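Local coordinates for amino acid adenylation domain-containing protein (Bacillus stratosphericus LAMA 585, PDB 6ULY) that probably selects a 2-keto acid and activates it as the acyl adenylate, as the first adenylation domain of a nonribosomal depsipeptide synthetase, at residues Y471-V483 and A520-M532. Numbering follows the deposited sequence.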
loop_
_atom_site.group_PDB
_atom_site.type_symbol
_atom_site.label_atom_id
_atom_site.label_comp_id
_atom_site.label_asym_id
_atom_site.label_seq_id
_atom_site.Cartn_x
_atom_site.Cartn_y
_atom_site.Cartn_z
ATOM N N TYR A 471 -10.704 -18.730 11.933
ATOM C CA TYR A 471 -11.653 -19.636 12.641
ATOM C C TYR A 471 -10.882 -20.826 13.229
ATOM O O TYR A 471 -11.247 -21.314 14.313
ATOM C CB TYR A 471 -12.774 -20.127 11.720
ATOM C CG TYR A 471 -12.380 -21.200 10.734
ATOM C CD1 TYR A 471 -12.437 -22.547 11.071
ATOM C CD2 TYR A 471 -11.951 -20.871 9.457
ATOM C CE1 TYR A 471 -12.073 -23.534 10.167
ATOM C CE2 TYR A 471 -11.590 -21.846 8.539
ATOM C CZ TYR A 471 -11.650 -23.183 8.896
ATOM O OH TYR A 471 -11.295 -24.147 7.999
ATOM N N GLU A 472 -9.871 -21.305 12.506
ATOM C CA GLU A 472 -9.067 -22.494 12.884
ATOM C C GLU A 472 -8.117 -22.119 14.025
ATOM O O GLU A 472 -7.978 -22.924 14.969
ATOM C CB GLU A 472 -8.318 -22.974 11.641
ATOM C CG GLU A 472 -7.866 -24.418 11.696
ATOM C CD GLU A 472 -7.288 -24.885 10.372
ATOM O OE1 GLU A 472 -7.547 -24.213 9.345
ATOM O OE2 GLU A 472 -6.575 -25.904 10.369
ATOM N N ILE A 473 -7.492 -20.942 13.937
ATOM C CA ILE A 473 -6.569 -20.417 14.986
ATOM C C ILE A 473 -7.345 -20.275 16.294
ATOM O O ILE A 473 -6.844 -20.728 17.330
ATOM C CB ILE A 473 -5.934 -19.076 14.558
ATOM C CG1 ILE A 473 -5.065 -19.250 13.307
ATOM C CG2 ILE A 473 -5.148 -18.455 15.713
ATOM C CD1 ILE A 473 -4.556 -17.956 12.706
ATOM N N GLU A 474 -8.528 -19.669 16.236
ATOM C CA GLU A 474 -9.374 -19.449 17.434
ATOM C C GLU A 474 -9.786 -20.791 18.054
ATOM O O GLU A 474 -9.645 -20.941 19.275
ATOM C CB GLU A 474 -10.590 -18.603 17.069
ATOM C CG GLU A 474 -10.241 -17.169 16.717
ATOM C CD GLU A 474 -11.380 -16.435 16.033
ATOM O OE1 GLU A 474 -12.410 -17.085 15.754
ATOM O OE2 GLU A 474 -11.233 -15.221 15.778
ATOM N N ALA A 475 -10.272 -21.742 17.260
ATOM C CA ALA A 475 -10.639 -23.081 17.769
ATOM C C ALA A 475 -9.456 -23.675 18.544
ATOM O O ALA A 475 -9.675 -24.158 19.670
ATOM C CB ALA A 475 -11.081 -23.984 16.638
ATOM N N ILE A 476 -8.248 -23.643 17.974
ATOM C CA ILE A 476 -7.048 -24.261 18.613
ATOM C C ILE A 476 -6.717 -23.495 19.894
ATOM O O ILE A 476 -6.418 -24.145 20.914
ATOM C CB ILE A 476 -5.851 -24.324 17.652
ATOM C CG1 ILE A 476 -6.054 -25.448 16.632
ATOM C CG2 ILE A 476 -4.539 -24.492 18.418
ATOM C CD1 ILE A 476 -5.490 -25.145 15.271
ATOM N N ALA A 477 -6.783 -22.166 19.858
ATOM C CA ALA A 477 -6.553 -21.329 21.058
ATOM C C ALA A 477 -7.534 -21.726 22.175
ATOM O O ALA A 477 -7.121 -21.708 23.349
ATOM C CB ALA A 477 -6.656 -19.865 20.713
ATOM N N GLU A 478 -8.768 -22.108 21.826
ATOM C CA GLU A 478 -9.866 -22.393 22.794
ATOM C C GLU A 478 -9.721 -23.788 23.405
ATOM O O GLU A 478 -10.434 -24.068 24.375
ATOM C CB GLU A 478 -11.229 -22.248 22.113
ATOM C CG GLU A 478 -11.646 -20.800 21.883
ATOM C CD GLU A 478 -12.931 -20.604 21.089
ATOM O OE1 GLU A 478 -13.056 -21.212 19.992
ATOM O OE2 GLU A 478 -13.809 -19.843 21.569
ATOM N N GLU A 479 -8.838 -24.632 22.882
ATOM C CA GLU A 479 -8.551 -25.952 23.499
ATOM C C GLU A 479 -7.668 -25.770 24.742
ATOM O O GLU A 479 -7.626 -26.704 25.568
ATOM C CB GLU A 479 -7.888 -26.889 22.491
ATOM C CG GLU A 479 -8.787 -27.278 21.327
ATOM C CD GLU A 479 -8.076 -27.914 20.138
ATOM O OE1 GLU A 479 -6.830 -27.954 20.096
ATOM O OE2 GLU A 479 -8.781 -28.390 19.246
ATOM N N VAL A 480 -6.980 -24.631 24.874
ATOM C CA VAL A 480 -6.147 -24.324 26.075
ATOM C C VAL A 480 -7.086 -24.140 27.261
ATOM O O VAL A 480 -8.005 -23.324 27.176
ATOM C CB VAL A 480 -5.269 -23.077 25.874
ATOM C CG1 VAL A 480 -4.490 -22.742 27.137
ATOM C CG2 VAL A 480 -4.336 -23.237 24.689
ATOM N N PRO A 481 -6.887 -24.871 28.387
ATOM C CA PRO A 481 -7.839 -24.835 29.503
ATOM C C PRO A 481 -8.171 -23.420 30.006
ATOM O O PRO A 481 -9.322 -23.155 30.336
ATOM C CB PRO A 481 -7.137 -25.654 30.600
ATOM C CG PRO A 481 -6.228 -26.601 29.831
ATOM C CD PRO A 481 -5.773 -25.808 28.622
ATOM N N GLY A 482 -7.185 -22.524 30.026
ATOM C CA GLY A 482 -7.375 -21.165 30.562
ATOM C C GLY A 482 -8.202 -20.258 29.667
ATOM O O GLY A 482 -8.577 -19.169 30.138
ATOM N N VAL A 483 -8.467 -20.648 28.419
ATOM C CA VAL A 483 -9.110 -19.741 27.427
ATOM C C VAL A 483 -10.626 -19.965 27.431
ATOM O O VAL A 483 -11.080 -21.105 27.206
ATOM C CB VAL A 483 -8.509 -19.921 26.024
ATOM C CG1 VAL A 483 -9.272 -19.087 25.003
ATOM C CG2 VAL A 483 -7.019 -19.584 26.012
ATOM N N ALA A 520 -2.102 -19.414 30.634
ATOM C CA ALA A 520 -2.920 -19.541 29.408
ATOM C C ALA A 520 -2.142 -18.974 28.220
ATOM O O ALA A 520 -2.172 -19.615 27.157
ATOM C CB ALA A 520 -4.258 -18.866 29.563
ATOM N N SER A 521 -1.474 -17.826 28.394
ATOM C CA SER A 521 -0.724 -17.130 27.311
ATOM C C SER A 521 0.390 -18.027 26.768
ATOM O O SER A 521 0.542 -18.115 25.534
ATOM C CB SER A 521 -0.172 -15.817 27.792
ATOM O OG SER A 521 -1.233 -14.943 28.139
ATOM N N GLN A 522 1.135 -18.678 27.663
ATOM C CA GLN A 522 2.206 -19.633 27.286
ATOM C C GLN A 522 1.584 -20.802 26.520
ATOM O O GLN A 522 2.138 -21.167 25.478
ATOM C CB GLN A 522 2.960 -20.179 28.502
ATOM C CG GLN A 522 3.789 -19.153 29.266
ATOM C CD GLN A 522 4.361 -19.758 30.530
ATOM O OE1 GLN A 522 4.246 -19.202 31.618
ATOM N NE2 GLN A 522 4.974 -20.926 30.403
ATOM N N HIS A 523 0.490 -21.381 27.021
ATOM C CA HIS A 523 -0.174 -22.542 26.371
ATOM C C HIS A 523 -0.742 -22.141 25.007
ATOM O O HIS A 523 -0.666 -22.957 24.083
ATOM C CB HIS A 523 -1.245 -23.147 27.281
ATOM C CG HIS A 523 -0.694 -23.824 28.492
ATOM N ND1 HIS A 523 0.567 -24.394 28.531
ATOM C CD2 HIS A 523 -1.230 -24.030 29.714
ATOM C CE1 HIS A 523 0.784 -24.915 29.722
ATOM N NE2 HIS A 523 -0.301 -24.704 30.464
ATOM N N ILE A 524 -1.307 -20.943 24.886
ATOM C CA ILE A 524 -1.847 -20.438 23.591
ATOM C C ILE A 524 -0.705 -20.424 22.569
ATOM O O ILE A 524 -0.849 -20.985 21.467
ATOM C CB ILE A 524 -2.485 -19.045 23.773
ATOM C CG1 ILE A 524 -3.822 -19.121 24.520
ATOM C CG2 ILE A 524 -2.640 -18.329 22.433
ATOM C CD1 ILE A 524 -4.377 -17.756 24.954
ATOM N N LYS A 525 0.403 -19.795 22.936
ATOM C CA LYS A 525 1.562 -19.646 22.033
ATOM C C LYS A 525 2.026 -21.042 21.611
ATOM O O LYS A 525 2.199 -21.276 20.397
ATOM C CB LYS A 525 2.636 -18.815 22.742
ATOM C CG LYS A 525 3.719 -18.266 21.828
ATOM C CD LYS A 525 4.545 -17.130 22.422
ATOM C CE LYS A 525 5.997 -17.494 22.677
ATOM N NZ LYS A 525 6.731 -16.384 23.332
ATOM N N SER A 526 2.196 -21.953 22.568
ATOM C CA SER A 526 2.848 -23.267 22.318
ATOM C C SER A 526 1.860 -24.235 21.654
ATOM O O SER A 526 2.294 -25.005 20.786
ATOM C CB SER A 526 3.456 -23.842 23.575
ATOM O OG SER A 526 2.453 -24.314 24.462
ATOM N N HIS A 527 0.584 -24.209 22.039
ATOM C CA HIS A 527 -0.447 -25.100 21.452
ATOM C C HIS A 527 -0.732 -24.701 20.002
ATOM O O HIS A 527 -0.958 -25.594 19.174
ATOM C CB HIS A 527 -1.710 -25.092 22.307
ATOM C CG HIS A 527 -2.703 -26.126 21.903
ATOM N ND1 HIS A 527 -2.368 -27.457 21.765
ATOM C CD2 HIS A 527 -4.020 -26.034 21.621
ATOM C CE1 HIS A 527 -3.438 -28.141 21.407
ATOM N NE2 HIS A 527 -4.465 -27.289 21.311
ATOM N N ILE A 528 -0.727 -23.411 19.688
ATOM C CA ILE A 528 -0.922 -22.959 18.282
ATOM C C ILE A 528 0.337 -23.302 17.474
ATOM O O ILE A 528 0.195 -23.729 16.311
ATOM C CB ILE A 528 -1.278 -21.459 18.221
ATOM C CG1 ILE A 528 -2.689 -21.205 18.757
ATOM C CG2 ILE A 528 -1.116 -20.904 16.809
ATOM C CD1 ILE A 528 -3.027 -19.745 18.856
ATOM N N ALA A 529 1.529 -23.115 18.051
ATOM C CA ALA A 529 2.805 -23.438 17.370
ATOM C C ALA A 529 2.828 -24.927 17.001
ATOM O O ALA A 529 3.193 -25.254 15.861
ATOM C CB ALA A 529 3.984 -23.055 18.226
ATOM N N THR A 530 2.434 -25.809 17.918
ATOM C CA THR A 530 2.450 -27.274 17.667
ATOM C C THR A 530 1.423 -27.576 16.571
ATOM O O THR A 530 1.856 -27.927 15.450
ATOM C CB THR A 530 2.254 -28.067 18.968
ATOM O OG1 THR A 530 3.371 -27.795 19.817
ATOM C CG2 THR A 530 2.138 -29.562 18.753
ATOM N N LYS A 531 0.138 -27.354 16.867
ATOM C CA LYS A 531 -0.994 -27.889 16.067
ATOM C C LYS A 531 -0.931 -27.367 14.624
ATOM O O LYS A 531 -1.366 -28.099 13.719
ATOM C CB LYS A 531 -2.338 -27.559 16.724
ATOM C CG LYS A 531 -3.222 -28.775 16.972
ATOM C CD LYS A 531 -2.699 -29.720 18.045
ATOM C CE LYS A 531 -3.672 -30.851 18.331
ATOM N NZ LYS A 531 -3.077 -31.909 19.184
ATOM N N MET A 532 -0.416 -26.156 14.397
ATOM C CA MET A 532 -0.444 -25.521 13.050
ATOM C C MET A 532 0.962 -25.413 12.440
ATOM O O MET A 532 1.045 -25.006 11.264
ATOM C CB MET A 532 -1.089 -24.133 13.103
ATOM C CG MET A 532 -2.455 -24.135 13.761
ATOM S SD MET A 532 -3.439 -22.672 13.358
ATOM C CE MET A 532 -4.292 -23.228 11.883
#
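The imidazole of His527 meets two oxygens of the 471-483 segment at its edge. Its NE2 donates to Glu479 OE1 at 2.7 Å, with an N-H...O angle of 162°. OE1 receives this proton through its anti lone pair and lies near the ring plane, although the carboxylate as a whole is turned 54° from it. At the neighbouring edge position, His527 CD2 lies 3.1 Å from Ile476 O, near the ring plane. His527 CG stands anti to the backbone N, which carries the ring across to the type I turn from Ala477 to Val480, while Val480 CG2 approaches that ring obliquely. The second histidine, His523, is met mainly at its CB, 3.3 Å from Val480 CG1.

Beside the polar pair, Ile476 acts as a knob in a hole formed by His527, Ile528, Lys531 and Met532. Its two branches divide the work: CG2 rests against His527 and Ile528, whereas CD1 reaches Met532 CG at 3.5 Å. The methyl end of Met532 goes on to the Glu472 side chain, Met532 CE lying 3.7 Å from Glu472 CD. At the other end, Val483 CG2 presses on Ile524 CD1 at 3.4 Å, tighter than usual for two carbons, and Gly482 CA comes within 4.9 Å of Ala520 CA, the closest such pair in the register.

The axes of helix segments 471-477 and 520-532 approach to 9.5 Å with an angle of 125° between their directions. Both helices lie on the strands of the small C-terminal subdomain characteristic of ANL adenylating enzymes: Ile473 and Ala477 touch Leu505 of strand 502-509, Ile524 reaches Phe507 of the same strand, and Ile528 packs on Ile539 of strand 539-543.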